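Local coordinates for RNA-dependent RNA Polymerase (Bombyx mori cytoplasmic polyhedrosis virus, PDB 6TZ0), which catalyses RNA-templated RNA synthesis, transcribing the viral double-stranded genome conservatively and probably also making its minus strands, at residues Lys871-Tyr876 against His1020-Glu1025. Residues are numbered along the deposited sequence; the frame is centred on the assembly and turned at random.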
loop_
_atom_site.group_PDB
_atom_site.type_symbol
_atom_site.label_atom_id
_atom_site.label_comp_id
_atom_site.label_asym_id
_atom_site.label_seq_id
_atom_site.Cartn_x
_atom_site.Cartn_y
_atom_site.Cartn_z
ATOM N N LYS A 871 -5.558 -11.620 35.039
ATOM C CA LYS A 871 -4.374 -12.355 35.469
ATOM C C LYS A 871 -4.024 -12.101 36.933
ATOM O O LYS A 871 -3.207 -12.833 37.501
ATOM C CB LYS A 871 -3.189 -11.994 34.576
ATOM C CG LYS A 871 -3.359 -12.410 33.136
ATOM C CD LYS A 871 -3.411 -13.916 33.014
ATOM C CE LYS A 871 -2.057 -14.520 33.298
ATOM N NZ LYS A 871 -2.068 -15.994 33.116
ATOM N N ARG A 872 -4.626 -11.087 37.560
ATOM C CA ARG A 872 -4.365 -10.804 38.967
ATOM C C ARG A 872 -5.025 -11.830 39.885
ATOM O O ARG A 872 -4.601 -11.993 41.033
ATOM C CB ARG A 872 -4.826 -9.376 39.287
ATOM C CG ARG A 872 -4.441 -8.864 40.659
ATOM C CD ARG A 872 -4.752 -7.410 40.869
ATOM N NE ARG A 872 -4.509 -7.046 42.262
ATOM C CZ ARG A 872 -3.328 -6.682 42.749
ATOM N NH1 ARG A 872 -3.211 -6.378 44.031
ATOM N NH2 ARG A 872 -2.268 -6.613 41.958
ATOM N N ARG A 873 -6.008 -12.575 39.378
ATOM C CA ARG A 873 -6.682 -13.592 40.171
ATOM C C ARG A 873 -5.777 -14.783 40.484
ATOM O O ARG A 873 -6.077 -15.551 41.404
ATOM C CB ARG A 873 -7.942 -14.037 39.424
ATOM C CG ARG A 873 -8.933 -14.871 40.209
ATOM C CD ARG A 873 -10.153 -15.177 39.379
ATOM N NE ARG A 873 -11.085 -16.028 40.102
ATOM C CZ ARG A 873 -11.079 -17.354 40.042
ATOM N NH1 ARG A 873 -10.194 -17.983 39.286
ATOM N NH2 ARG A 873 -11.960 -18.053 40.734
ATOM N N LEU A 874 -4.662 -14.940 39.765
ATOM C CA LEU A 874 -3.726 -16.016 40.077
ATOM C C LEU A 874 -3.028 -15.783 41.412
ATOM O O LEU A 874 -2.684 -16.750 42.104
ATOM C CB LEU A 874 -2.704 -16.156 38.951
ATOM C CG LEU A 874 -1.753 -17.351 39.010
ATOM C CD1 LEU A 874 -2.534 -18.644 38.883
ATOM C CD2 LEU A 874 -0.690 -17.244 37.940
ATOM N N LEU A 875 -2.845 -14.514 41.798
ATOM C CA LEU A 875 -2.281 -14.178 43.104
ATOM C C LEU A 875 -3.149 -14.693 44.239
ATOM O O LEU A 875 -2.633 -15.097 45.286
ATOM C CB LEU A 875 -2.137 -12.664 43.242
ATOM C CG LEU A 875 -1.249 -11.864 42.297
ATOM C CD1 LEU A 875 -1.422 -10.381 42.584
ATOM C CD2 LEU A 875 0.196 -12.273 42.441
ATOM N N TYR A 876 -4.462 -14.686 44.048
ATOM C CA TYR A 876 -5.398 -15.164 45.050
ATOM C C TYR A 876 -5.659 -16.653 44.925
ATOM O O TYR A 876 -5.943 -17.310 45.931
ATOM C CB TYR A 876 -6.705 -14.386 44.928
ATOM C CG TYR A 876 -6.555 -12.929 45.276
ATOM C CD1 TYR A 876 -6.645 -12.502 46.591
ATOM C CD2 TYR A 876 -6.292 -11.984 44.294
ATOM C CE1 TYR A 876 -6.505 -11.172 46.918
ATOM C CE2 TYR A 876 -6.142 -10.653 44.613
ATOM C CZ TYR A 876 -6.250 -10.256 45.928
ATOM O OH TYR A 876 -6.104 -8.935 46.264
ATOM N N HIS A 1020 -12.296 -10.851 42.730
ATOM C CA HIS A 1020 -11.631 -12.077 42.318
ATOM C C HIS A 1020 -11.983 -13.264 43.199
ATOM O O HIS A 1020 -11.680 -14.397 42.824
ATOM C CB HIS A 1020 -10.109 -11.912 42.315
ATOM C CG HIS A 1020 -9.609 -10.876 41.360
ATOM N ND1 HIS A 1020 -9.291 -9.597 41.756
ATOM C CD2 HIS A 1020 -9.404 -10.915 40.024
ATOM C CE1 HIS A 1020 -8.889 -8.899 40.711
ATOM N NE2 HIS A 1020 -8.950 -9.675 39.645
ATOM N N LEU A 1021 -12.635 -13.042 44.338
ATOM C CA LEU A 1021 -12.824 -14.097 45.330
ATOM C C LEU A 1021 -14.108 -14.873 45.034
ATOM O O LEU A 1021 -15.159 -14.672 45.639
ATOM C CB LEU A 1021 -12.833 -13.504 46.731
ATOM C CG LEU A 1021 -11.569 -12.721 47.073
ATOM C CD1 LEU A 1021 -11.609 -12.180 48.482
ATOM C CD2 LEU A 1021 -10.363 -13.581 46.874
ATOM N N TYR A 1022 -13.996 -15.784 44.072
ATOM C CA TYR A 1022 -15.100 -16.647 43.689
ATOM C C TYR A 1022 -14.549 -17.990 43.242
ATOM O O TYR A 1022 -13.476 -18.068 42.644
ATOM C CB TYR A 1022 -15.958 -16.008 42.586
ATOM C CG TYR A 1022 -15.263 -15.725 41.275
ATOM C CD1 TYR A 1022 -14.612 -14.526 41.059
ATOM C CD2 TYR A 1022 -15.303 -16.638 40.237
ATOM C CE1 TYR A 1022 -13.988 -14.259 39.863
ATOM C CE2 TYR A 1022 -14.682 -16.385 39.043
ATOM C CZ TYR A 1022 -14.034 -15.194 38.859
ATOM O OH TYR A 1022 -13.423 -14.950 37.657
ATOM N N GLU A 1023 -15.295 -19.053 43.536
ATOM C CA GLU A 1023 -14.884 -20.400 43.172
ATOM C C GLU A 1023 -16.062 -21.209 42.657
ATOM O O GLU A 1023 -17.216 -20.783 42.707
ATOM C CB GLU A 1023 -14.207 -21.126 44.336
ATOM C CG GLU A 1023 -12.736 -20.820 44.423
ATOM C CD GLU A 1023 -11.981 -21.415 43.244
ATOM O OE1 GLU A 1023 -12.359 -22.519 42.796
ATOM O OE2 GLU A 1023 -11.035 -20.776 42.745
ATOM N N PHE A 1024 -15.739 -22.399 42.160
ATOM C CA PHE A 1024 -16.674 -23.248 41.437
ATOM C C PHE A 1024 -16.497 -24.677 41.913
ATOM O O PHE A 1024 -15.408 -25.243 41.786
ATOM C CB PHE A 1024 -16.440 -23.157 39.927
ATOM C CG PHE A 1024 -16.833 -21.846 39.339
ATOM C CD1 PHE A 1024 -18.136 -21.613 38.945
ATOM C CD2 PHE A 1024 -15.908 -20.825 39.219
ATOM C CE1 PHE A 1024 -18.501 -20.398 38.412
ATOM C CE2 PHE A 1024 -16.269 -19.609 38.694
ATOM C CZ PHE A 1024 -17.564 -19.394 38.291
ATOM N N GLU A 1025 -17.562 -25.257 42.445
ATOM C CA GLU A 1025 -17.541 -26.625 42.924
ATOM C C GLU A 1025 -18.167 -27.539 41.885
ATOM O O GLU A 1025 -19.061 -27.136 41.140
ATOM C CB GLU A 1025 -18.278 -26.746 44.257
ATOM C CG GLU A 1025 -17.614 -25.977 45.372
ATOM C CD GLU A 1025 -18.343 -26.118 46.685
ATOM O OE1 GLU A 1025 -19.430 -26.731 46.699
ATOM O OE2 GLU A 1025 -17.833 -25.612 47.706
#
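R873, on helix 873-878, reaches along H1020 to strand 1022-1027, a worked example of one arginine serving several acceptors. With CG anti to the backbone N (chi1 -167°) and the chain extended as far as NE, its guanidinium is carried to the turn centred on L1021, an inverse gamma turn. NE makes a weak hydrogen bond to H1020 O at 3.2 Å. NH2 meets Y1022 O at the edge of the guanidinium, near its plane, and also forms a long salt bridge, 3.5 Å, with E1023 OE2. The R873 and Y1022 side chains cross at about a right angle, their flat groups tilted 35° from each other; R873 CZ stands over the ring face, 4.0 Å from the centroid, in a cation-pi contact. Beyond the ring, Y1022 OH hydrogen-bonds with Y1139 OH. Nearer the helix, H1020 CD2 rests on R873 CB at 3.5 Å. The H1020 and Y876 rings are nearly parallel, 9° apart, but slid so far that they barely overlap, while L1021 CD2 touches Y876 CD1 at 3.9 Å. Y876 OH hydrogen-bonds with D1017 OD2, R872 NE salt-bridging the same oxygen. R873's contacts link helix to strand; E1023 probably partly offsets its buried charge, carbonyls and ring stabilising it against nearby like-charged R1188.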